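Local atomic coordinates of metagenomic carboxyl esterase MGS0156 (Uncultured organism, PDB entry 5D8M), a protein that probably hydrolyses carboxylic ester bonds, acting as a carboxyl esterase. Residues W65-E70 with L292-A297; G86-L91 with E148-V153; E102-F107 with M304-K309; G127-S132 with S211-G216. All blocks are in the same frame, centred on the assembly; numbering follows the deposited sequence.

Interaction 1 (W65-E70 with L292-A297); sequences WRLAGE and LGYPNA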
loop_
_atom_site.group_PDB
_atom_site.type_symbol
_atom_site.label_atom_id
_atom_site.label_comp_id
_atom_site.label_asym_id
_atom_site.label_seq_id
_atom_site.Cartn_x
_atom_site.Cartn_y
_atom_site.Cartn_z
ATOM N N TRP A 65 -11.430 -0.119 -10.713
ATOM C CA TRP A 65 -11.396 -0.497 -12.126
ATOM C C TRP A 65 -11.993 -1.869 -12.314
ATOM O O TRP A 65 -11.805 -2.749 -11.474
ATOM C CB TRP A 65 -9.966 -0.499 -12.672
ATOM C CG TRP A 65 -9.399 0.860 -12.862
ATOM C CD1 TRP A 65 -8.534 1.513 -12.027
ATOM C CD2 TRP A 65 -9.657 1.749 -13.951
ATOM N NE1 TRP A 65 -8.229 2.752 -12.539
ATOM C CE2 TRP A 65 -8.914 2.926 -13.714
ATOM C CE3 TRP A 65 -10.446 1.667 -15.107
ATOM C CZ2 TRP A 65 -8.926 4.006 -14.593
ATOM C CZ3 TRP A 65 -10.459 2.752 -15.981
ATOM C CH2 TRP A 65 -9.704 3.906 -15.715
ATOM N N ARG A 66 -12.706 -2.038 -13.422
ATOM C CA ARG A 66 -13.244 -3.330 -13.804
ATOM C C ARG A 66 -12.308 -4.036 -14.768
ATOM O O ARG A 66 -12.486 -3.923 -15.969
ATOM C CB ARG A 66 -14.610 -3.176 -14.483
ATOM C CG ARG A 66 -15.681 -2.540 -13.634
ATOM C CD ARG A 66 -16.850 -2.052 -14.489
ATOM N NE ARG A 66 -16.491 -0.871 -15.269
ATOM C CZ ARG A 66 -17.318 -0.226 -16.089
ATOM N NH1 ARG A 66 -18.568 -0.646 -16.241
ATOM N NH2 ARG A 66 -16.900 0.848 -16.752
ATOM N N LEU A 67 -11.330 -4.769 -14.249
ATOM C CA LEU A 67 -10.469 -5.590 -15.085
ATOM C C LEU A 67 -11.238 -6.838 -15.482
ATOM O O LEU A 67 -12.288 -7.119 -14.917
ATOM C CB LEU A 67 -9.159 -5.950 -14.364
ATOM C CG LEU A 67 -7.968 -5.027 -14.705
ATOM C CD1 LEU A 67 -8.162 -3.636 -14.123
ATOM C CD2 LEU A 67 -6.630 -5.625 -14.287
ATOM N N ALA A 68 -10.720 -7.577 -16.458
ATOM C CA ALA A 68 -11.419 -8.751 -16.985
ATOM C C ALA A 68 -11.519 -9.864 -15.944
ATOM O O ALA A 68 -10.705 -9.953 -15.020
ATOM C CB ALA A 68 -10.716 -9.275 -18.262
ATOM N N GLY A 69 -12.525 -10.713 -16.105
ATOM C CA GLY A 69 -12.681 -11.880 -15.256
ATOM C C GLY A 69 -13.228 -11.603 -13.865
ATOM O O GLY A 69 -13.268 -12.505 -13.041
ATOM N N GLU A 70 -13.661 -10.376 -13.587
ATOM C CA GLU A 70 -14.083 -10.076 -12.227
ATOM C C GLU A 70 -15.321 -10.891 -11.817
ATOM O O GLU A 70 -16.331 -10.886 -12.508
ATOM C CB GLU A 70 -14.356 -8.584 -12.057
ATOM C CG GLU A 70 -14.561 -8.183 -10.588
ATOM C CD GLU A 70 -14.857 -6.713 -10.422
ATOM O OE1 GLU A 70 -15.968 -6.378 -9.975
ATOM O OE2 GLU A 70 -13.979 -5.884 -10.725
ATOM N N LEU A 292 -7.837 -7.864 -3.950
ATOM C CA LEU A 292 -9.046 -7.152 -3.625
ATOM C C LEU A 292 -9.469 -6.245 -4.779
ATOM O O LEU A 292 -10.645 -5.935 -4.909
ATOM C CB LEU A 292 -8.867 -6.312 -2.348
ATOM C CG LEU A 292 -8.512 -7.065 -1.078
ATOM C CD1 LEU A 292 -8.367 -6.064 0.061
ATOM C CD2 LEU A 292 -9.574 -8.112 -0.781
ATOM N N GLY A 293 -8.522 -5.802 -5.603
ATOM C CA GLY A 293 -8.881 -4.972 -6.733
ATOM C C GLY A 293 -7.947 -3.831 -7.039
ATOM O O GLY A 293 -6.776 -3.789 -6.606
ATOM N N TYR A 294 -8.472 -2.900 -7.821
ATOM C CA TYR A 294 -7.661 -1.839 -8.409
ATOM C C TYR A 294 -8.309 -0.467 -8.205
ATOM O O TYR A 294 -9.088 -0.032 -9.037
ATOM C CB TYR A 294 -7.443 -2.102 -9.910
ATOM C CG TYR A 294 -6.776 -3.436 -10.229
ATOM C CD1 TYR A 294 -7.534 -4.607 -10.336
ATOM C CD2 TYR A 294 -5.391 -3.529 -10.404
ATOM C CE1 TYR A 294 -6.943 -5.823 -10.618
ATOM C CE2 TYR A 294 -4.782 -4.772 -10.697
ATOM C CZ TYR A 294 -5.571 -5.899 -10.799
ATOM O OH TYR A 294 -5.022 -7.118 -11.084
ATOM N N PRO A 295 -7.991 0.202 -7.085
ATOM C CA PRO A 295 -8.482 1.563 -6.852
ATOM C C PRO A 295 -8.135 2.488 -7.995
ATOM O O PRO A 295 -7.000 2.488 -8.440
ATOM C CB PRO A 295 -7.750 1.996 -5.591
ATOM C CG PRO A 295 -7.445 0.699 -4.876
ATOM C CD PRO A 295 -7.127 -0.272 -5.981
ATOM N N ASN A 296 -9.116 3.252 -8.452
ATOM C CA ASN A 296 -8.937 4.237 -9.505
ATOM C C ASN A 296 -8.358 5.524 -8.915
ATOM O O ASN A 296 -9.078 6.469 -8.601
ATOM C CB ASN A 296 -10.285 4.513 -10.206
ATOM C CG ASN A 296 -10.121 5.292 -11.494
ATOM O OD1 ASN A 296 -9.030 5.830 -11.785
ATOM N ND2 ASN A 296 -11.209 5.385 -12.268
ATOM N N ALA A 297 -7.044 5.551 -8.767
ATOM C CA ALA A 297 -6.387 6.558 -7.965
ATOM C C ALA A 297 -4.896 6.451 -8.245
ATOM O O ALA A 297 -4.415 5.347 -8.554
ATOM C CB ALA A 297 -6.685 6.316 -6.439
HETATM O O HOH W 1 -11.029 -3.823 -9.031
#
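Trp65 N donates to Tyr294 O across 2.9 Å with an N-H...O angle of 162°, the one direct backbone bond between the two loops. It lies just past the C-terminal end of strand 290-293, in the parallel sheet of what is, by topology, an alpha/beta-hydrolase fold. A water widens the link: it gives a hydrogen to Trp65 O at 2.8 Å and takes one from Tyr294 N at 3.0 Å, so both backbone groups of Trp65 are tied to the same tyrosine. Two side-chain contacts accompany these bonds. With CG anti to the carbonyl carbon (chi1 -73°), the indole of Trp65 is carried to Asn296, whose CG lies 3.0 Å above the ring plane near its rim; the amide is turned 39° from the indole rather than stacked flat. Partners elsewhere fix the polar ends of this pair, since Trp65 NE1 donates to Phe251 O and Asn296 ND2 to Asp61 O. Phe251 also stacks on the indole. Leu67 crosses the Tyr294 ring at about a right angle, with its methyl CD2 over one face, 3.9 Å from the ring centroid in a CH-pi contact.

Interaction 2 (G86-L91 with E148-V153); sequences GIRLVL and ENDTIV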
loop_
_atom_site.group_PDB
_atom_site.type_symbol
_atom_site.label_atom_id
_atom_site.label_comp_id
_atom_site.label_asym_id
_atom_site.label_seq_id
_atom_site.Cartn_x
_atom_site.Cartn_y
_atom_site.Cartn_z
ATOM N N GLY A 86 -12.763 -6.598 17.839
ATOM C CA GLY A 86 -11.497 -6.236 18.463
ATOM C C GLY A 86 -10.328 -6.166 17.474
ATOM O O GLY A 86 -9.184 -6.436 17.831
ATOM N N ILE A 87 -10.614 -5.814 16.227
ATOM C CA ILE A 87 -9.566 -5.690 15.214
ATOM C C ILE A 87 -8.896 -4.324 15.336
ATOM O O ILE A 87 -9.570 -3.323 15.541
ATOM C CB ILE A 87 -10.133 -5.893 13.784
ATOM C CG1 ILE A 87 -10.507 -7.362 13.601
ATOM C CG2 ILE A 87 -9.132 -5.428 12.691
ATOM C CD1 ILE A 87 -11.111 -7.684 12.257
ATOM N N ARG A 88 -7.571 -4.311 15.245
ATOM C CA ARG A 88 -6.807 -3.083 15.167
ATOM C C ARG A 88 -6.051 -3.031 13.846
ATOM O O ARG A 88 -5.308 -3.943 13.512
ATOM C CB ARG A 88 -5.821 -2.958 16.336
ATOM C CG ARG A 88 -4.901 -1.741 16.203
ATOM C CD ARG A 88 -3.987 -1.628 17.422
ATOM N NE ARG A 88 -4.744 -1.511 18.663
ATOM C CZ ARG A 88 -5.205 -0.370 19.157
ATOM N NH1 ARG A 88 -4.985 0.778 18.532
ATOM N NH2 ARG A 88 -5.889 -0.380 20.273
ATOM N N LEU A 89 -6.276 -1.958 13.102
ATOM C CA LEU A 89 -5.563 -1.681 11.877
ATOM C C LEU A 89 -4.250 -0.975 12.240
ATOM O O LEU A 89 -4.254 0.106 12.830
ATOM C CB LEU A 89 -6.413 -0.814 10.944
ATOM C CG LEU A 89 -7.855 -1.278 10.715
ATOM C CD1 LEU A 89 -8.615 -0.241 9.865
ATOM C CD2 LEU A 89 -7.890 -2.661 10.061
ATOM N N VAL A 90 -3.144 -1.635 11.939
ATOM C CA VAL A 90 -1.825 -1.067 12.122
ATOM C C VAL A 90 -1.357 -0.521 10.778
ATOM O O VAL A 90 -1.064 -1.278 9.852
ATOM C CB VAL A 90 -0.841 -2.110 12.671
ATOM C CG1 VAL A 90 0.505 -1.449 12.939
ATOM C CG2 VAL A 90 -1.424 -2.726 13.975
ATOM N N LEU A 91 -1.314 0.799 10.693
ATOM C CA LEU A 91 -1.024 1.534 9.476
ATOM C C LEU A 91 0.479 1.770 9.338
ATOM O O LEU A 91 1.087 2.326 10.218
ATOM C CB LEU A 91 -1.755 2.873 9.482
ATOM C CG LEU A 91 -3.242 2.841 9.828
ATOM C CD1 LEU A 91 -3.819 4.276 10.037
ATOM C CD2 LEU A 91 -3.990 2.106 8.727
ATOM N N GLU A 148 -2.711 -7.304 23.904
ATOM C CA GLU A 148 -2.615 -8.710 23.508
ATOM C C GLU A 148 -3.873 -9.281 22.867
ATOM O O GLU A 148 -3.779 -10.152 22.008
ATOM C CB GLU A 148 -2.251 -9.567 24.722
ATOM C CG GLU A 148 -0.766 -9.820 24.873
ATOM C CD GLU A 148 -0.439 -10.617 26.125
ATOM O OE1 GLU A 148 -1.271 -10.637 27.063
ATOM O OE2 GLU A 148 0.651 -11.227 26.170
ATOM N N ASN A 149 -5.039 -8.794 23.277
ATOM C CA ASN A 149 -6.308 -9.331 22.789
ATOM C C ASN A 149 -6.766 -8.763 21.440
ATOM O O ASN A 149 -7.758 -9.239 20.867
ATOM C CB ASN A 149 -7.400 -9.102 23.825
ATOM C CG ASN A 149 -7.216 -9.971 25.055
ATOM O OD1 ASN A 149 -6.710 -11.091 24.960
ATOM N ND2 ASN A 149 -7.621 -9.460 26.216
ATOM N N ASP A 150 -6.055 -7.752 20.941
ATOM C CA ASP A 150 -6.407 -7.147 19.664
ATOM C C ASP A 150 -6.065 -8.087 18.529
ATOM O O ASP A 150 -5.046 -8.772 18.567
ATOM C CB ASP A 150 -5.679 -5.815 19.449
ATOM C CG ASP A 150 -6.307 -4.659 20.221
ATOM O OD1 ASP A 150 -7.386 -4.835 20.818
ATOM O OD2 ASP A 150 -5.728 -3.550 20.182
ATOM N N THR A 151 -6.910 -8.119 17.516
ATOM C CA THR A 151 -6.550 -8.824 16.297
ATOM C C THR A 151 -5.818 -7.864 15.348
ATOM O O THR A 151 -6.372 -6.858 14.898
ATOM C CB THR A 151 -7.789 -9.452 15.636
ATOM O OG1 THR A 151 -8.380 -10.384 16.552
ATOM C CG2 THR A 151 -7.387 -10.202 14.393
ATOM N N ILE A 152 -4.550 -8.166 15.085
ATOM C CA ILE A 152 -3.676 -7.259 14.357
ATOM C C ILE A 152 -3.818 -7.416 12.839
ATOM O O ILE A 152 -3.582 -8.500 12.288
ATOM C CB ILE A 152 -2.206 -7.480 14.762
ATOM C CG1 ILE A 152 -2.034 -7.181 16.253
ATOM C CG2 ILE A 152 -1.282 -6.626 13.911
ATOM C CD1 ILE A 152 -2.383 -5.729 16.637
ATOM N N VAL A 153 -4.247 -6.339 12.184
ATOM C CA VAL A 153 -4.338 -6.304 10.732
ATOM C C VAL A 153 -3.506 -5.138 10.200
ATOM O O VAL A 153 -3.877 -3.981 10.366
ATOM C CB VAL A 153 -5.807 -6.175 10.262
ATOM C CG1 VAL A 153 -5.872 -5.982 8.720
ATOM C CG2 VAL A 153 -6.603 -7.404 10.698
#
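Arg88 uses both backbone groups on the neighbouring strand: its N donates to Thr151 O at 2.8 Å, and its O accepts from Val153 N at 2.9 Å. The ladder is extended at one end by Thr151 N, which gives its hydrogen to Gly86 O, and at the other by Val90 N, which donates to Val153 O. Backbone groups of Gly86, Arg88 and Val90 thus serve this strand, while those of Leu89 bond to Ala120 and Thr122 of strand 120-123. This is the parallel pairing of two inner strands of an alpha/beta-hydrolase sheet, inclined at 30° to each other. Ile87, Leu89, Thr151 and Val153 share one face, which helix 324-338 covers; there Ile87 CG2 meets Val153 CG2 at 3.8 Å. On the other face the Arg88 chain, bent at chi3 (-59°), brings NE to Asp150 OD2 at 2.7 Å. This salt bridge lies in the guanidinium plane and uses the anti side of the carboxylate oxygen; Arg88 NH2 adds a weak bond to the same atom at 3.2 Å. Arg88 NH1 is taken up by Thr122 OG1, and Asp150 O by Arg177 NH1. Farther along that face, Val90 CG2 touches Ile152 CG2 at 3.9 Å.

Interaction 3 (E102-F107 with M304-K309); sequences ESSLLF and MPFSKK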
loop_
_atom_site.group_PDB
_atom_site.type_symbol
_atom_site.label_atom_id
_atom_site.label_comp_id
_atom_site.label_asym_id
_atom_site.label_seq_id
_atom_site.Cartn_x
_atom_site.Cartn_y
_atom_site.Cartn_z
ATOM N N GLU A 102 4.188 16.720 8.313
ATOM C CA GLU A 102 3.472 17.967 8.618
ATOM C C GLU A 102 2.287 18.210 7.684
ATOM O O GLU A 102 1.341 18.920 8.034
ATOM C CB GLU A 102 4.424 19.160 8.540
ATOM C CG GLU A 102 5.368 19.266 9.708
ATOM C CD GLU A 102 4.683 19.769 10.962
ATOM O OE1 GLU A 102 4.696 19.040 11.976
ATOM O OE2 GLU A 102 4.144 20.902 10.934
ATOM N N SER A 103 2.359 17.624 6.492
ATOM C CA SER A 103 1.353 17.813 5.455
ATOM C C SER A 103 0.449 16.597 5.317
ATOM O O SER A 103 -0.693 16.713 4.871
ATOM C CB SER A 103 2.027 18.094 4.095
ATOM O OG SER A 103 3.025 19.080 4.224
ATOM N N SER A 104 0.959 15.418 5.662
ATOM C CA SER A 104 0.214 14.188 5.374
ATOM C C SER A 104 0.578 13.038 6.285
ATOM O O SER A 104 1.754 12.752 6.459
ATOM C CB SER A 104 0.459 13.759 3.915
ATOM O OG SER A 104 -0.308 12.606 3.584
ATOM N N LEU A 105 -0.435 12.383 6.852
ATOM C CA LEU A 105 -0.265 11.152 7.605
ATOM C C LEU A 105 -1.133 10.082 6.974
ATOM O O LEU A 105 -2.262 10.374 6.580
ATOM C CB LEU A 105 -0.667 11.341 9.077
ATOM C CG LEU A 105 0.147 12.368 9.845
ATOM C CD1 LEU A 105 -0.476 12.604 11.237
ATOM C CD2 LEU A 105 1.612 11.864 9.951
ATOM N N LEU A 106 -0.613 8.854 6.916
ATOM C CA LEU A 106 -1.263 7.750 6.220
ATOM C C LEU A 106 -2.733 7.581 6.639
ATOM O O LEU A 106 -3.036 7.472 7.822
ATOM C CB LEU A 106 -0.494 6.447 6.469
ATOM C CG LEU A 106 -1.041 5.205 5.740
ATOM C CD1 LEU A 106 -0.913 5.357 4.272
ATOM C CD2 LEU A 106 -0.335 3.927 6.206
ATOM N N PHE A 107 -3.634 7.584 5.656
ATOM C CA PHE A 107 -5.068 7.374 5.889
ATOM C C PHE A 107 -5.664 8.288 6.944
ATOM O O PHE A 107 -6.628 7.925 7.625
ATOM C CB PHE A 107 -5.337 5.901 6.257
ATOM C CG PHE A 107 -5.453 4.997 5.046
ATOM C CD1 PHE A 107 -6.483 5.181 4.142
ATOM C CD2 PHE A 107 -4.535 3.984 4.814
ATOM C CE1 PHE A 107 -6.595 4.392 3.014
ATOM C CE2 PHE A 107 -4.631 3.168 3.698
ATOM C CZ PHE A 107 -5.668 3.355 2.801
HETATM N N MSE A 304 -2.695 8.653 1.034
HETATM C CA MSE A 304 -2.053 9.779 1.715
HETATM C C MSE A 304 -2.782 11.073 1.401
HETATM O O MSE A 304 -2.623 11.611 0.297
HETATM C CB MSE A 304 -0.572 9.915 1.286
HETATM C CG MSE A 304 0.330 8.802 1.792
HETATM SE SE MSE A 304 0.923 9.146 3.607
HETATM C CE MSE A 304 2.230 10.562 3.302
ATOM N N PRO A 305 -3.562 11.592 2.366
ATOM C CA PRO A 305 -4.267 12.853 2.167
ATOM C C PRO A 305 -3.329 14.064 2.269
ATOM O O PRO A 305 -2.546 14.165 3.213
ATOM C CB PRO A 305 -5.292 12.871 3.314
ATOM C CG PRO A 305 -4.635 12.054 4.412
ATOM C CD PRO A 305 -3.852 10.986 3.686
ATOM N N PHE A 306 -3.425 14.971 1.298
ATOM C CA PHE A 306 -2.756 16.261 1.351
ATOM C C PHE A 306 -3.835 17.335 1.244
ATOM O O PHE A 306 -4.548 17.391 0.242
ATOM C CB PHE A 306 -1.743 16.427 0.199
ATOM C CG PHE A 306 -0.519 15.565 0.316
ATOM C CD1 PHE A 306 -0.542 14.249 -0.092
ATOM C CD2 PHE A 306 0.673 16.096 0.806
ATOM C CE1 PHE A 306 0.594 13.454 0.017
ATOM C CE2 PHE A 306 1.809 15.312 0.908
ATOM C CZ PHE A 306 1.758 13.981 0.526
ATOM N N SER A 307 -3.960 18.204 2.236
ATOM C CA SER A 307 -5.003 19.229 2.147
ATOM C C SER A 307 -4.586 20.632 2.599
ATOM O O SER A 307 -5.346 21.592 2.436
ATOM C CB SER A 307 -6.226 18.775 2.946
ATOM O OG SER A 307 -5.839 18.009 4.074
ATOM N N LYS A 308 -3.382 20.750 3.155
ATOM C CA LYS A 308 -2.868 22.032 3.642
ATOM C C LYS A 308 -2.766 23.069 2.522
ATOM O O LYS A 308 -2.021 22.896 1.558
ATOM C CB LYS A 308 -1.496 21.845 4.305
ATOM N N LYS A 309 -3.523 24.148 2.651
ATOM C CA LYS A 309 -3.529 25.178 1.635
ATOM C C LYS A 309 -3.260 26.525 2.290
ATOM O O LYS A 309 -3.819 26.826 3.347
ATOM C CB LYS A 309 -4.862 25.186 0.881
HETATM O O HOH W 2 -3.380 15.755 5.206
HETATM O O HOH W 3 -1.549 18.768 3.315
#
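Ser104 CB lies over the centre of one face of the Phe306 ring, a CH-pi contact 3.6 Å from the centroid and only 13° off the ring normal; Ser103 CB comes in obliquely beside it. The hydroxyl of Ser104, with OG opposite the backbone N (chi1 -177°), donates to Pro305 O at 2.8 Å, approaching from well above the carbonyl plane. Pro305 O takes a second hydrogen from a water that also donates to Ser103 O. Another water bridges Ser103 O and Lys308 N, 2.7 Å from each, so the backbones are sewn together largely through solvent. Met304, modelled as selenomethionine, is bent at chi2 and chi3 and folds back on Ser104 and Leu106, with CE 3.3 Å from Ser104 OG. Replacing Phe306 with an alanine would probably open a gap under Ser104 CB and lose the CH-pi contact. These are two loops beyond the C-terminal ends of strands 87-92 and 290-293, the side on which alpha/beta hydrolases carry their active site. Leu106 and Met304 pack on His157 at the end of strand 151-157, Leu313 of helix 312-316 flanks Phe306, and Arg324 of helix 324-338 borders Pro305.

Interaction 4 (G127-S132 with S211-G216); sequences GGRWGS and SSCPPG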
loop_
_atom_site.group_PDB
_atom_site.type_symbol
_atom_site.label_atom_id
_atom_site.label_comp_id
_atom_site.label_asym_id
_atom_site.label_seq_id
_atom_site.Cartn_x
_atom_site.Cartn_y
_atom_site.Cartn_z
ATOM N N GLY A 127 11.093 5.136 9.320
ATOM C CA GLY A 127 12.065 6.038 8.743
ATOM C C GLY A 127 11.708 6.260 7.286
ATOM O O GLY A 127 11.668 5.312 6.490
ATOM N N GLY A 128 11.420 7.507 6.932
ATOM C CA GLY A 128 11.115 7.836 5.551
ATOM C C GLY A 128 12.296 7.594 4.617
ATOM O O GLY A 128 12.107 7.365 3.419
ATOM N N ARG A 129 13.513 7.659 5.160
ATOM C CA ARG A 129 14.712 7.462 4.363
ATOM C C ARG A 129 15.552 6.251 4.805
ATOM O O ARG A 129 16.748 6.176 4.519
ATOM C CB ARG A 129 15.552 8.741 4.406
ATOM C CG ARG A 129 14.776 9.966 3.912
ATOM C CD ARG A 129 15.704 11.130 3.663
ATOM N NE ARG A 129 16.043 11.852 4.887
ATOM C CZ ARG A 129 16.852 12.904 4.918
ATOM N NH1 ARG A 129 17.107 13.526 6.060
ATOM N NH2 ARG A 129 17.422 13.329 3.806
ATOM N N TRP A 130 14.921 5.296 5.485
ATOM C CA TRP A 130 15.631 4.144 6.047
ATOM C C TRP A 130 15.292 2.849 5.308
ATOM O O TRP A 130 14.231 2.753 4.726
ATOM C CB TRP A 130 15.280 3.985 7.525
ATOM C CG TRP A 130 15.919 5.040 8.408
ATOM C CD1 TRP A 130 16.844 5.978 8.043
ATOM C CD2 TRP A 130 15.691 5.227 9.807
ATOM N NE1 TRP A 130 17.206 6.742 9.137
ATOM C CE2 TRP A 130 16.507 6.295 10.230
ATOM C CE3 TRP A 130 14.867 4.602 10.741
ATOM C CZ2 TRP A 130 16.521 6.749 11.549
ATOM C CZ3 TRP A 130 14.880 5.060 12.053
ATOM C CH2 TRP A 130 15.708 6.110 12.444
ATOM N N GLY A 131 16.173 1.845 5.380
ATOM C CA GLY A 131 15.959 0.583 4.693
ATOM C C GLY A 131 14.898 -0.265 5.385
ATOM O O GLY A 131 14.487 0.020 6.514
ATOM N N SER A 132 14.448 -1.310 4.703
ATOM C CA SER A 132 13.398 -2.170 5.238
ATOM C C SER A 132 13.791 -2.912 6.530
ATOM O O SER A 132 12.954 -3.078 7.396
ATOM C CB SER A 132 12.972 -3.176 4.177
ATOM O OG SER A 132 12.196 -2.518 3.196
ATOM N N SER A 211 14.101 18.587 8.729
ATOM C CA SER A 211 13.653 18.714 10.113
ATOM C C SER A 211 12.559 17.698 10.475
ATOM O O SER A 211 12.174 17.594 11.639
ATOM C CB SER A 211 13.149 20.142 10.373
ATOM O OG SER A 211 12.050 20.443 9.530
ATOM N N SER A 212 12.074 16.942 9.492
ATOM C CA SER A 212 10.997 15.986 9.749
ATOM C C SER A 212 11.382 14.517 9.562
ATOM O O SER A 212 10.591 13.639 9.870
ATOM C CB SER A 212 9.794 16.294 8.862
ATOM O OG SER A 212 9.053 17.381 9.410
ATOM N N CYS A 213 12.576 14.239 9.059
ATOM C CA CYS A 213 12.994 12.836 8.933
ATOM C C CYS A 213 14.514 12.734 8.995
ATOM O O CYS A 213 15.231 13.554 8.420
ATOM C CB CYS A 213 12.424 12.198 7.636
ATOM S SG CYS A 213 12.920 13.013 6.097
ATOM N N PRO A 214 15.019 11.749 9.744
ATOM C CA PRO A 214 16.470 11.582 9.877
ATOM C C PRO A 214 17.038 11.063 8.552
ATOM O O PRO A 214 16.298 10.455 7.798
ATOM C CB PRO A 214 16.608 10.533 11.001
ATOM C CG PRO A 214 15.335 9.743 10.897
ATOM C CD PRO A 214 14.263 10.721 10.479
ATOM N N PRO A 215 18.324 11.303 8.279
ATOM C CA PRO A 215 18.962 10.778 7.067
ATOM C C PRO A 215 19.156 9.262 7.092
ATOM O O PRO A 215 19.263 8.663 8.171
ATOM C CB PRO A 215 20.318 11.471 7.060
ATOM C CG PRO A 215 20.594 11.757 8.524
ATOM C CD PRO A 215 19.261 12.068 9.128
ATOM N N GLY A 216 19.249 8.668 5.910
ATOM C CA GLY A 216 19.657 7.284 5.777
ATOM C C GLY A 216 21.149 7.172 5.524
ATOM O O GLY A 216 21.849 8.182 5.363
HETATM O O HOH W 4 14.095 8.722 7.676
#
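Three successive carbonyls of the 211-216 loop are held by two neighbouring side chains. Arg129 NH1 donates to Cys213 O at 3.0 Å and Arg129 NE to Pro214 O at 3.2 Å, while Trp130 NE1 donates to Pro215 O at 3.0 Å, the oxygen lying in the indole plane. In all three the donor stands above the plane of the carbonyl it meets. A bend at chi3 (-81°) swings the guanidinium round to this row, and Arg129 NH2 goes on to Ala205 O and Met208 O at the end of helix 199-207. A water adds a further tie, accepting from Arg129 N and donating to Pro214 O. Packing follows the same path: Pro215 CA sits 3.3 Å over one guanidinium face, Cys213 SG lies 3.5 Å from Arg129 NE, and Pro214 CG presses on Trp130 CZ2 at 3.3 Å. Putting a leucine in place of Arg129 would probably leave Cys213 O and Met208 O without these donors and open a gap beside Pro215. Gly216 is pinched against Arg129 O, where a CB would clash. The disulfide from Cys213 to Cys99 fastens the proline loop to the region after strand 87-92. On the other side, the type I turn from Gly127 to Trp130 leads to Gly131, the N-cap of helix 132-143, whose residues Asn135 and Ile138 pack on the indole.

In the fold
Interactions 1 and 2 both reach the same parallel sheet, but only interaction 2 is a true strand ladder; interaction 1 ties a loop to the outgoing end of a strand. Interaction 3 is the most buried, yet relies on bridging waters and a single serine bond, whereas interaction 4, nearer the surface, uses long side chains to hold backbone carbonyls, and one of its loops is also tied by a disulfide to Cys99. Interaction 2 alone has a salt bridge between its segments. Leu91 CB packs on Leu106 CD2 at 3.7 Å, joining interaction 2 to 3, and Glu102 CG approaches Ser212 OG at 4.1 Å, joining 3 to 4. Interactions 1 and 4 lie on opposite sides of the chain's centre, about 33 Å apart between centres.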